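Local coordinates for DNA protection during starvation protein (Mycobacterium smegmatis, PDB 2YW6), which probably protects DNA from oxidative damage by oxidising iron(II) with hydrogen peroxide and storing it as a ferric mineral inside a hollow twelve-subunit shell, at residues D19-Q24 with D66-R71; S26-L31 with I139-E144; E70-A73 with S78-G81; D93-E98 with L106-L111. One frame throughout, in Å; residues are numbered along the deposited sequence.

Contact 1 of 4, residues D19-Q24 with D66-R71; sequences DLLQKQ and DEVAER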
# COMPACT_ATOMS: atom_id res chain seq x y z
N ASP B 19 -18.24 -34.36 -12.15
CA ASP B 19 -19.68 -34.17 -12.02
C ASP B 19 -20.04 -33.61 -10.65
O ASP B 19 -20.82 -32.67 -10.54
CB ASP B 19 -20.40 -35.50 -12.26
CG ASP B 19 -20.29 -35.96 -13.69
OD1 ASP B 19 -20.88 -36.99 -14.03
OD2 ASP B 19 -19.60 -35.27 -14.47
N LEU B 20 -19.46 -34.20 -9.61
CA LEU B 20 -19.69 -33.74 -8.24
C LEU B 20 -19.39 -32.26 -8.15
O LEU B 20 -20.15 -31.51 -7.54
CB LEU B 20 -18.77 -34.47 -7.27
CG LEU B 20 -19.22 -35.77 -6.63
CD1 LEU B 20 -18.17 -36.21 -5.61
CD2 LEU B 20 -20.55 -35.58 -5.95
N LEU B 21 -18.28 -31.84 -8.76
CA LEU B 21 -17.89 -30.43 -8.72
C LEU B 21 -18.86 -29.51 -9.46
O LEU B 21 -19.14 -28.40 -9.00
CB LEU B 21 -16.47 -30.24 -9.26
CG LEU B 21 -15.37 -30.82 -8.38
CD1 LEU B 21 -14.03 -30.65 -9.07
CD2 LEU B 21 -15.37 -30.12 -7.01
N GLN B 22 -19.39 -29.97 -10.59
CA GLN B 22 -20.34 -29.17 -11.35
C GLN B 22 -21.53 -28.82 -10.46
O GLN B 22 -22.03 -27.69 -10.49
CB GLN B 22 -20.82 -29.92 -12.58
CG GLN B 22 -21.84 -29.15 -13.38
CD GLN B 22 -21.28 -27.86 -13.93
OE1 GLN B 22 -20.28 -27.87 -14.65
NE2 GLN B 22 -21.91 -26.74 -13.59
N LYS B 23 -22.00 -29.80 -9.70
CA LYS B 23 -23.12 -29.58 -8.78
C LYS B 23 -22.71 -28.43 -7.86
O LYS B 23 -23.46 -27.48 -7.66
CB LYS B 23 -23.38 -30.83 -7.91
CG LYS B 23 -24.37 -31.83 -8.47
CD LYS B 23 -23.81 -32.55 -9.66
CE LYS B 23 -24.74 -33.67 -10.10
NZ LYS B 23 -24.09 -34.55 -11.12
N GLN B 24 -21.52 -28.56 -7.28
CA GLN B 24 -21.01 -27.55 -6.37
C GLN B 24 -20.92 -26.19 -7.06
O GLN B 24 -21.28 -25.16 -6.49
CB GLN B 24 -19.64 -27.98 -5.85
CG GLN B 24 -19.21 -27.26 -4.57
CD GLN B 24 -19.96 -27.74 -3.33
OE1 GLN B 24 -20.98 -28.43 -3.42
NE2 GLN B 24 -19.45 -27.38 -2.16
N ASP B 66 -14.76 -19.91 -8.97
CA ASP B 66 -13.62 -19.93 -9.89
C ASP B 66 -12.79 -21.18 -9.67
O ASP B 66 -12.45 -21.87 -10.62
CB ASP B 66 -12.77 -18.68 -9.72
CG ASP B 66 -13.38 -17.48 -10.39
OD1 ASP B 66 -12.77 -16.39 -10.36
OD2 ASP B 66 -14.49 -17.62 -10.94
N GLU B 67 -12.45 -21.45 -8.40
CA GLU B 67 -11.67 -22.62 -8.00
C GLU B 67 -12.35 -23.90 -8.49
O GLU B 67 -11.79 -24.67 -9.27
CB GLU B 67 -11.51 -22.65 -6.47
CG GLU B 67 -10.41 -21.74 -5.96
CD GLU B 67 -10.59 -21.28 -4.51
OE1 GLU B 67 -11.01 -22.07 -3.64
OE2 GLU B 67 -10.29 -20.09 -4.24
N VAL B 68 -13.58 -24.12 -8.04
CA VAL B 68 -14.33 -25.29 -8.45
C VAL B 68 -14.37 -25.41 -9.98
O VAL B 68 -14.14 -26.49 -10.52
CB VAL B 68 -15.75 -25.25 -7.86
CG1 VAL B 68 -16.60 -26.35 -8.45
CG2 VAL B 68 -15.68 -25.44 -6.36
N ALA B 69 -14.65 -24.30 -10.66
CA ALA B 69 -14.72 -24.32 -12.12
C ALA B 69 -13.38 -24.66 -12.74
O ALA B 69 -13.29 -25.50 -13.63
CB ALA B 69 -15.21 -22.98 -12.64
N GLU B 70 -12.31 -24.02 -12.29
CA GLU B 70 -11.02 -24.33 -12.87
C GLU B 70 -10.58 -25.77 -12.57
O GLU B 70 -9.74 -26.33 -13.28
CB GLU B 70 -9.98 -23.31 -12.40
CG GLU B 70 -10.43 -21.88 -12.70
CD GLU B 70 -9.28 -20.91 -12.90
OE1 GLU B 70 -8.18 -21.16 -12.35
OE2 GLU B 70 -9.50 -19.90 -13.59
N ARG B 71 -11.15 -26.37 -11.53
CA ARG B 71 -10.81 -27.74 -11.16
C ARG B 71 -11.54 -28.70 -12.11
O ARG B 71 -11.02 -29.76 -12.46
CB ARG B 71 -11.19 -28.00 -9.69
CG ARG B 71 -10.77 -29.37 -9.15
CD ARG B 71 -9.26 -29.61 -9.31
NE ARG B 71 -8.84 -30.92 -8.80
CZ ARG B 71 -7.63 -31.44 -8.98
NH1 ARG B 71 -6.70 -30.77 -9.65
NH2 ARG B 71 -7.34 -32.63 -8.49

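Contact 2 of 4, residues S26-L31 with I139-E144; sequences STYNDL and IAHAGE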
# COMPACT_ATOMS: atom_id res chain seq x y z
N SER B 26 -22.70 -24.92 -9.53
CA SER B 26 -24.00 -24.28 -9.68
C SER B 26 -24.53 -23.77 -8.34
O SER B 26 -25.19 -22.73 -8.29
CB SER B 26 -25.00 -25.26 -10.31
OG SER B 26 -24.49 -25.76 -11.53
N THR B 27 -24.26 -24.50 -7.27
CA THR B 27 -24.70 -24.10 -5.94
C THR B 27 -24.03 -22.80 -5.52
O THR B 27 -24.66 -21.93 -4.92
CB THR B 27 -24.38 -25.16 -4.87
OG1 THR B 27 -25.23 -26.29 -5.06
CG2 THR B 27 -24.57 -24.60 -3.47
N TYR B 28 -22.74 -22.67 -5.84
CA TYR B 28 -21.99 -21.47 -5.51
C TYR B 28 -22.52 -20.29 -6.32
O TYR B 28 -22.78 -19.22 -5.76
CB TYR B 28 -20.50 -21.66 -5.81
CG TYR B 28 -19.77 -22.57 -4.84
CD1 TYR B 28 -18.49 -23.05 -5.13
CD2 TYR B 28 -20.33 -22.91 -3.60
CE1 TYR B 28 -17.79 -23.85 -4.22
CE2 TYR B 28 -19.65 -23.70 -2.68
CZ TYR B 28 -18.37 -24.17 -2.99
OH TYR B 28 -17.70 -24.96 -2.09
N ASN B 29 -22.68 -20.48 -7.62
CA ASN B 29 -23.18 -19.39 -8.45
C ASN B 29 -24.54 -18.93 -7.93
O ASN B 29 -24.77 -17.72 -7.74
CB ASN B 29 -23.33 -19.84 -9.91
CG ASN B 29 -21.99 -20.05 -10.59
OD1 ASN B 29 -20.97 -19.52 -10.15
ND2 ASN B 29 -21.98 -20.80 -11.68
N ASP B 30 -25.43 -19.89 -7.71
CA ASP B 30 -26.76 -19.58 -7.20
C ASP B 30 -26.61 -18.90 -5.85
O ASP B 30 -27.36 -17.98 -5.51
CB ASP B 30 -27.57 -20.87 -7.06
CG ASP B 30 -29.06 -20.61 -6.82
OD1 ASP B 30 -29.47 -19.43 -6.80
OD2 ASP B 30 -29.81 -21.59 -6.64
N LEU B 31 -25.60 -19.34 -5.09
CA LEU B 31 -25.36 -18.79 -3.77
C LEU B 31 -24.91 -17.35 -3.75
O LEU B 31 -25.47 -16.54 -2.99
CB LEU B 31 -24.34 -19.63 -3.01
CG LEU B 31 -24.14 -19.26 -1.53
CD1 LEU B 31 -25.47 -19.00 -0.82
CD2 LEU B 31 -23.38 -20.40 -0.86
N ILE B 139 -13.12 -29.21 1.52
CA ILE B 139 -12.95 -29.11 2.96
C ILE B 139 -12.59 -27.68 3.36
O ILE B 139 -12.98 -27.22 4.43
CB ILE B 139 -11.83 -30.06 3.48
CG1 ILE B 139 -12.22 -31.52 3.20
CG2 ILE B 139 -11.58 -29.81 4.97
CD1 ILE B 139 -11.21 -32.54 3.65
N ALA B 140 -11.86 -26.97 2.51
CA ALA B 140 -11.47 -25.60 2.81
C ALA B 140 -12.67 -24.67 2.74
O ALA B 140 -12.80 -23.73 3.53
CB ALA B 140 -10.38 -25.12 1.85
N HIS B 141 -13.55 -24.94 1.79
CA HIS B 141 -14.76 -24.15 1.59
C HIS B 141 -15.77 -24.33 2.71
O HIS B 141 -16.45 -23.37 3.12
CB HIS B 141 -15.43 -24.55 0.28
CG HIS B 141 -14.63 -24.23 -0.94
ND1 HIS B 141 -15.08 -24.50 -2.21
CD2 HIS B 141 -13.43 -23.62 -1.09
CE1 HIS B 141 -14.20 -24.06 -3.09
NE2 HIS B 141 -13.19 -23.52 -2.43
N ALA B 142 -15.87 -25.57 3.19
CA ALA B 142 -16.80 -25.92 4.24
C ALA B 142 -16.54 -25.12 5.50
O ALA B 142 -17.47 -24.76 6.21
CB ALA B 142 -16.69 -27.41 4.53
N GLY B 143 -15.27 -24.83 5.77
CA GLY B 143 -14.92 -24.05 6.95
C GLY B 143 -15.58 -22.67 6.94
O GLY B 143 -16.18 -22.25 7.94
N GLU B 144 -15.48 -21.98 5.82
CA GLU B 144 -16.07 -20.65 5.69
C GLU B 144 -17.59 -20.73 5.55
O GLU B 144 -18.30 -19.95 6.17
CB GLU B 144 -15.45 -19.92 4.50
CG GLU B 144 -13.97 -19.62 4.72
CD GLU B 144 -13.74 -18.63 5.85
OE1 GLU B 144 -12.58 -18.44 6.25
OE2 GLU B 144 -14.72 -18.03 6.32

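Contact 3 of 4, residues E70-A73 with S78-G81; sequences ERIA and SPKG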
# COMPACT_ATOMS: atom_id res chain seq x y z
N GLU B 70 -12.31 -24.02 -12.29
CA GLU B 70 -11.02 -24.33 -12.87
C GLU B 70 -10.58 -25.77 -12.57
O GLU B 70 -9.74 -26.33 -13.28
CB GLU B 70 -9.98 -23.31 -12.40
CG GLU B 70 -10.43 -21.88 -12.70
CD GLU B 70 -9.28 -20.91 -12.90
OE1 GLU B 70 -8.18 -21.16 -12.35
OE2 GLU B 70 -9.50 -19.90 -13.59
N ARG B 71 -11.15 -26.37 -11.53
CA ARG B 71 -10.81 -27.74 -11.16
C ARG B 71 -11.54 -28.70 -12.11
O ARG B 71 -11.02 -29.76 -12.46
CB ARG B 71 -11.19 -28.00 -9.69
CG ARG B 71 -10.77 -29.37 -9.15
CD ARG B 71 -9.26 -29.61 -9.31
NE ARG B 71 -8.84 -30.92 -8.80
CZ ARG B 71 -7.63 -31.44 -8.98
NH1 ARG B 71 -6.70 -30.77 -9.65
NH2 ARG B 71 -7.34 -32.63 -8.49
N ILE B 72 -12.75 -28.33 -12.52
CA ILE B 72 -13.50 -29.16 -13.45
C ILE B 72 -12.73 -29.20 -14.78
O ILE B 72 -12.50 -30.27 -15.34
CB ILE B 72 -14.94 -28.61 -13.65
CG1 ILE B 72 -15.74 -28.78 -12.35
CG2 ILE B 72 -15.63 -29.33 -14.82
CD1 ILE B 72 -17.14 -28.18 -12.39
N ALA B 73 -12.33 -28.04 -15.27
CA ALA B 73 -11.57 -27.97 -16.52
C ALA B 73 -10.25 -28.74 -16.40
O ALA B 73 -9.86 -29.44 -17.33
CB ALA B 73 -11.30 -26.51 -16.91
N SER B 78 -15.95 -29.64 -19.19
CA SER B 78 -16.25 -28.24 -19.43
C SER B 78 -17.24 -27.77 -18.37
O SER B 78 -18.37 -28.28 -18.28
CB SER B 78 -16.84 -28.08 -20.84
OG SER B 78 -17.49 -26.84 -21.00
N PRO B 79 -16.82 -26.82 -17.52
CA PRO B 79 -17.69 -26.28 -16.46
C PRO B 79 -18.72 -25.31 -17.02
O PRO B 79 -18.45 -24.60 -17.99
CB PRO B 79 -16.70 -25.61 -15.51
CG PRO B 79 -15.60 -25.16 -16.42
CD PRO B 79 -15.44 -26.32 -17.38
N LYS B 80 -19.91 -25.29 -16.43
CA LYS B 80 -20.98 -24.39 -16.91
C LYS B 80 -21.41 -23.38 -15.87
O LYS B 80 -21.82 -23.74 -14.77
CB LYS B 80 -22.22 -25.17 -17.33
CG LYS B 80 -22.06 -25.97 -18.60
CD LYS B 80 -21.37 -27.27 -18.34
CE LYS B 80 -21.35 -28.11 -19.60
NZ LYS B 80 -20.61 -27.41 -20.68
N GLY B 81 -21.34 -22.10 -16.24
CA GLY B 81 -21.71 -21.04 -15.32
C GLY B 81 -22.86 -20.17 -15.78
O GLY B 81 -23.22 -19.19 -15.11

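Contact 4 of 4, residues D93-E98 with L106-L111; sequences DDYSVE and LAALDL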
# COMPACT_ATOMS: atom_id res chain seq x y z
N ASP B 93 -34.92 -24.63 -4.82
CA ASP B 93 -35.82 -23.77 -5.60
C ASP B 93 -35.21 -22.46 -6.11
O ASP B 93 -34.31 -22.47 -6.95
CB ASP B 93 -37.06 -23.48 -4.76
CG ASP B 93 -36.71 -23.03 -3.36
OD1 ASP B 93 -36.28 -21.87 -3.19
OD2 ASP B 93 -36.85 -23.85 -2.42
N ASP B 94 -35.73 -21.34 -5.62
CA ASP B 94 -35.24 -20.02 -6.01
C ASP B 94 -35.60 -19.07 -4.88
O ASP B 94 -36.78 -18.90 -4.56
CB ASP B 94 -35.91 -19.58 -7.33
CG ASP B 94 -35.36 -18.25 -7.85
OD1 ASP B 94 -35.71 -17.19 -7.30
OD2 ASP B 94 -34.57 -18.27 -8.83
N TYR B 95 -34.59 -18.46 -4.26
CA TYR B 95 -34.80 -17.56 -3.13
C TYR B 95 -35.99 -16.66 -3.43
O TYR B 95 -35.98 -15.90 -4.39
CB TYR B 95 -33.55 -16.70 -2.86
CG TYR B 95 -33.55 -16.03 -1.49
CD1 TYR B 95 -33.14 -16.73 -0.35
CD2 TYR B 95 -33.94 -14.70 -1.34
CE1 TYR B 95 -33.11 -16.12 0.91
CE2 TYR B 95 -33.92 -14.08 -0.08
CZ TYR B 95 -33.50 -14.80 1.03
OH TYR B 95 -33.41 -14.17 2.25
N SER B 96 -37.01 -16.75 -2.59
CA SER B 96 -38.23 -15.99 -2.82
C SER B 96 -38.55 -14.86 -1.85
O SER B 96 -39.66 -14.33 -1.88
CB SER B 96 -39.41 -16.96 -2.91
OG SER B 96 -39.28 -18.00 -1.95
N VAL B 97 -37.61 -14.50 -0.98
CA VAL B 97 -37.86 -13.40 -0.06
C VAL B 97 -37.34 -12.15 -0.74
O VAL B 97 -36.19 -12.14 -1.20
CB VAL B 97 -37.11 -13.57 1.27
CG1 VAL B 97 -37.48 -12.43 2.21
CG2 VAL B 97 -37.43 -14.91 1.90
N GLU B 98 -38.16 -11.11 -0.81
CA GLU B 98 -37.74 -9.87 -1.47
C GLU B 98 -37.47 -8.74 -0.49
O GLU B 98 -36.78 -8.95 0.51
CB GLU B 98 -38.79 -9.47 -2.49
CG GLU B 98 -38.81 -10.41 -3.68
CD GLU B 98 -40.13 -10.42 -4.40
OE1 GLU B 98 -40.64 -9.33 -4.73
OE2 GLU B 98 -40.66 -11.53 -4.65
N LEU B 106 -32.48 -13.54 7.16
CA LEU B 106 -31.52 -14.40 7.82
C LEU B 106 -32.05 -15.81 8.02
O LEU B 106 -31.34 -16.79 7.81
CB LEU B 106 -31.05 -13.77 9.14
CG LEU B 106 -29.71 -13.02 8.98
CD1 LEU B 106 -29.61 -12.28 7.65
CD2 LEU B 106 -29.57 -12.05 10.12
N ALA B 107 -33.32 -15.91 8.39
CA ALA B 107 -33.95 -17.21 8.60
C ALA B 107 -33.90 -18.00 7.30
O ALA B 107 -33.55 -19.19 7.29
CB ALA B 107 -35.41 -17.02 9.05
N ALA B 108 -34.24 -17.32 6.20
CA ALA B 108 -34.24 -17.93 4.87
C ALA B 108 -32.83 -18.37 4.49
O ALA B 108 -32.64 -19.48 3.98
CB ALA B 108 -34.80 -16.95 3.82
N LEU B 109 -31.84 -17.50 4.74
CA LEU B 109 -30.44 -17.79 4.42
C LEU B 109 -29.88 -18.95 5.24
O LEU B 109 -29.08 -19.74 4.74
CB LEU B 109 -29.55 -16.56 4.63
CG LEU B 109 -29.36 -15.60 3.46
CD1 LEU B 109 -28.40 -14.52 3.90
CD2 LEU B 109 -28.81 -16.32 2.24
N ASP B 110 -30.30 -19.03 6.50
CA ASP B 110 -29.86 -20.11 7.36
C ASP B 110 -30.29 -21.42 6.68
O ASP B 110 -29.53 -22.39 6.60
CB ASP B 110 -30.54 -20.00 8.73
CG ASP B 110 -30.01 -21.01 9.73
OD1 ASP B 110 -30.71 -21.28 10.73
OD2 ASP B 110 -28.90 -21.53 9.54
N LEU B 111 -31.53 -21.41 6.19
CA LEU B 111 -32.11 -22.57 5.50
C LEU B 111 -31.28 -22.89 4.26
O LEU B 111 -30.93 -24.05 4.03
CB LEU B 111 -33.55 -22.27 5.10
CG LEU B 111 -34.69 -23.10 5.71
CD1 LEU B 111 -34.24 -23.88 6.95
CD2 LEU B 111 -35.84 -22.14 6.05

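Contact 1 of 4, residues D19-Q24 with D66-R71
Helices 19-24 and 66-71 run nearly antiparallel, with segment axes 9.2 Å apart at an angle of 153°, and come nearest where L21 meets V68, the CA atoms 6.3 Å from each other. V68 carries the contact on the second helix. Its CG1 methyl lies opposite the backbone N (chi1 171°), which turns that branch to the other helix. V68 CG1 rests on the backbone, 3.3 Å from L21 O, and on the side-chain root, 4.0 Å from L21 CB. One turn on, Q24 adds its CB at the margin, 4.3 Å from V68 CG1. The other branch, V68 CG2, packs on Y28.

L21 reaches one turn along the partner helix. Its CD1 methyl touches the aliphatic base of R71, 3.5 Å from R71 CG and 3.9 Å from R71 CB. The two side chains pass at a slant. R71 bends at chi2 (56°), and its guanidinium group leaves the interface for polar partners: D131 and S134 of the same chain and E146 of a neighbouring subunit. No hydrogen bond joins the segments. The side-chain contacts are apolar and buried; 196 Å² is buried in all.

D66 and E70 are not part of this face. They border a different neighbouring subunit, where D66 pairs with K36 and E70 packs on H39 of that subunit. D66 and E70 are probably ligands of an iron shared between two subunits, and E70 probably also binds the second iron. This is the antiparallel pairing of the first two long helices in the ferritin-like four-helix bundle, with the probable ferroxidase ligands on the second of them.

Contact 2 of 4, residues S26-L31 with I139-E144
Y28 sends its phenol end to the imidazole edge of H141, and the hydroxyl lies close to the imidazole plane. Y28 OH and H141 ND1 are 2.7 Å apart in a hydrogen bond, and either atom could be the donor. The nitrogen also lies near the plane of the phenol ring, at its edge. The ring centroids are 5.4 Å apart and the planes are turned by 58°, an oblique pair. The two side chains themselves cross at about a right angle.

The backbones stay well separated here, with 10.5 Å between the CA atoms of Y28 and H141. The first and last long helices, 12-41 and 132-155, lie across the diagonal of the four-helix bundle. Here the tyrosine and histidine side chains bridge it. Each ring is placed beside its own backbone N, with chi1 -72° in Y28 and -66° in H141.

Both imidazole nitrogens are engaged, because H141 NE2 is hydrogen-bonded to E67 OE1 on helix 47-75. Y64 of that helix stacks on the H141 ring. The two bonds and the stack together should limit how the imidazole can turn. Y28 OH has a second partner in Q24 NE2, one turn back on the same helix.

Contact 3 of 4, residues E70-A73 with S78-G81
The flat group is the S78-P79 peptide link, continued by the puckered P79 ring. I72 lies over one face of that link. Its CG2 methyl stands almost straight above P79 N, at 3.9 Å, and 4.2 Å from S78 C. The ring atom P79 CB, close to the plane of the link, is also 3.9 Å from I72 CG2. A73 sits beyond the CD end of the ring, near the same plane, with A73 CB 4.2 Å from P79 CD.

I72 CG1 lies beside the backbone N (chi1 -68°), and CG2 is opposite that N, where it can reach the proline. I72 and P79 lie alongside each other, pointing opposite ways. The side-chain contacts are apolar, and no hydrogen bond joins the segments. The CA atoms of I72 and P79 are 5.9 Å apart.

S78 and K80 point away from the helix. K80 NZ gives a hydrogen bond to S78 OG, at 3.2 Å, and also makes a salt bridge with E98 of a neighbouring subunit. The loop turns its proline inward and its polar side chains to that neighbour.

The loop 78-81 follows helix 47-75 and folds back beside its last turns, on the way to the short helix 83-89. Helix 12-41 completes the setting: L21 and Q22 touch I72, L25 touches P79, and Q22 OE1 accepts a hydrogen bond from K80 N.

Contact 4 of 4, residues D93-E98 with L106-L111
The irregular segment 93-98 runs roughly antiparallel to helix 106-111, and the CA atoms of V97 and A108 are 7.6 Å apart at the nearest point. It belongs to the long linker between the second and third long helices of the ferritin-like bundle. That linker also carries the short helix 83-89 characteristic of Dps proteins.

A108 sits where two linker side chains converge. Y95 has its ring opposite its backbone N (chi1 -164°), which carries it to the helix. Its outer end does the touching: A108 CB is 3.5 Å from Y95 CE1. The methyl approaches the ring obliquely. L109 N lies at the ring edge near its plane, and the L109 side chain comes to 4.5 Å, between L109 CG and Y95 OH.

The contact makes no hydrogen bond between the two segments. Y95 OH instead pairs with H105 ND1, just before the helical segment, which adds a polar tie to the apolar one. T34 and V38 of helix 12-41 also touch the tyrosine. Further up the linker, D94 makes a salt bridge with R90 and hydrogen bonds to T82 and G84 of a neighbouring subunit. On V97 the branch beside the backbone N makes the contact, with V97 CG2 3.8 Å from A108 CB.

Overall arrangement
Contacts 1, 2 and 3 are buried, while contact 4 is partly buried. Contact 2 is the most central, its centre about 4 Å from the centre of the chain, and relies on a hydrogen bond; the others rest on apolar side chains, with no hydrogen bond between their segments. Contacts 1 and 2 share helix 12-41 and meet where E67 and V68 reach H141 and Y28. Contacts 1 and 3 share E70 and R71 of helix 47-75, and their centres are 6 Å apart. Contact 4 lies across the chain's centre from these two and does not touch them. Helix pairs make contacts 1 and 2; linker against helix makes 3 and 4, whose polar loop residues bind a neighbouring subunit.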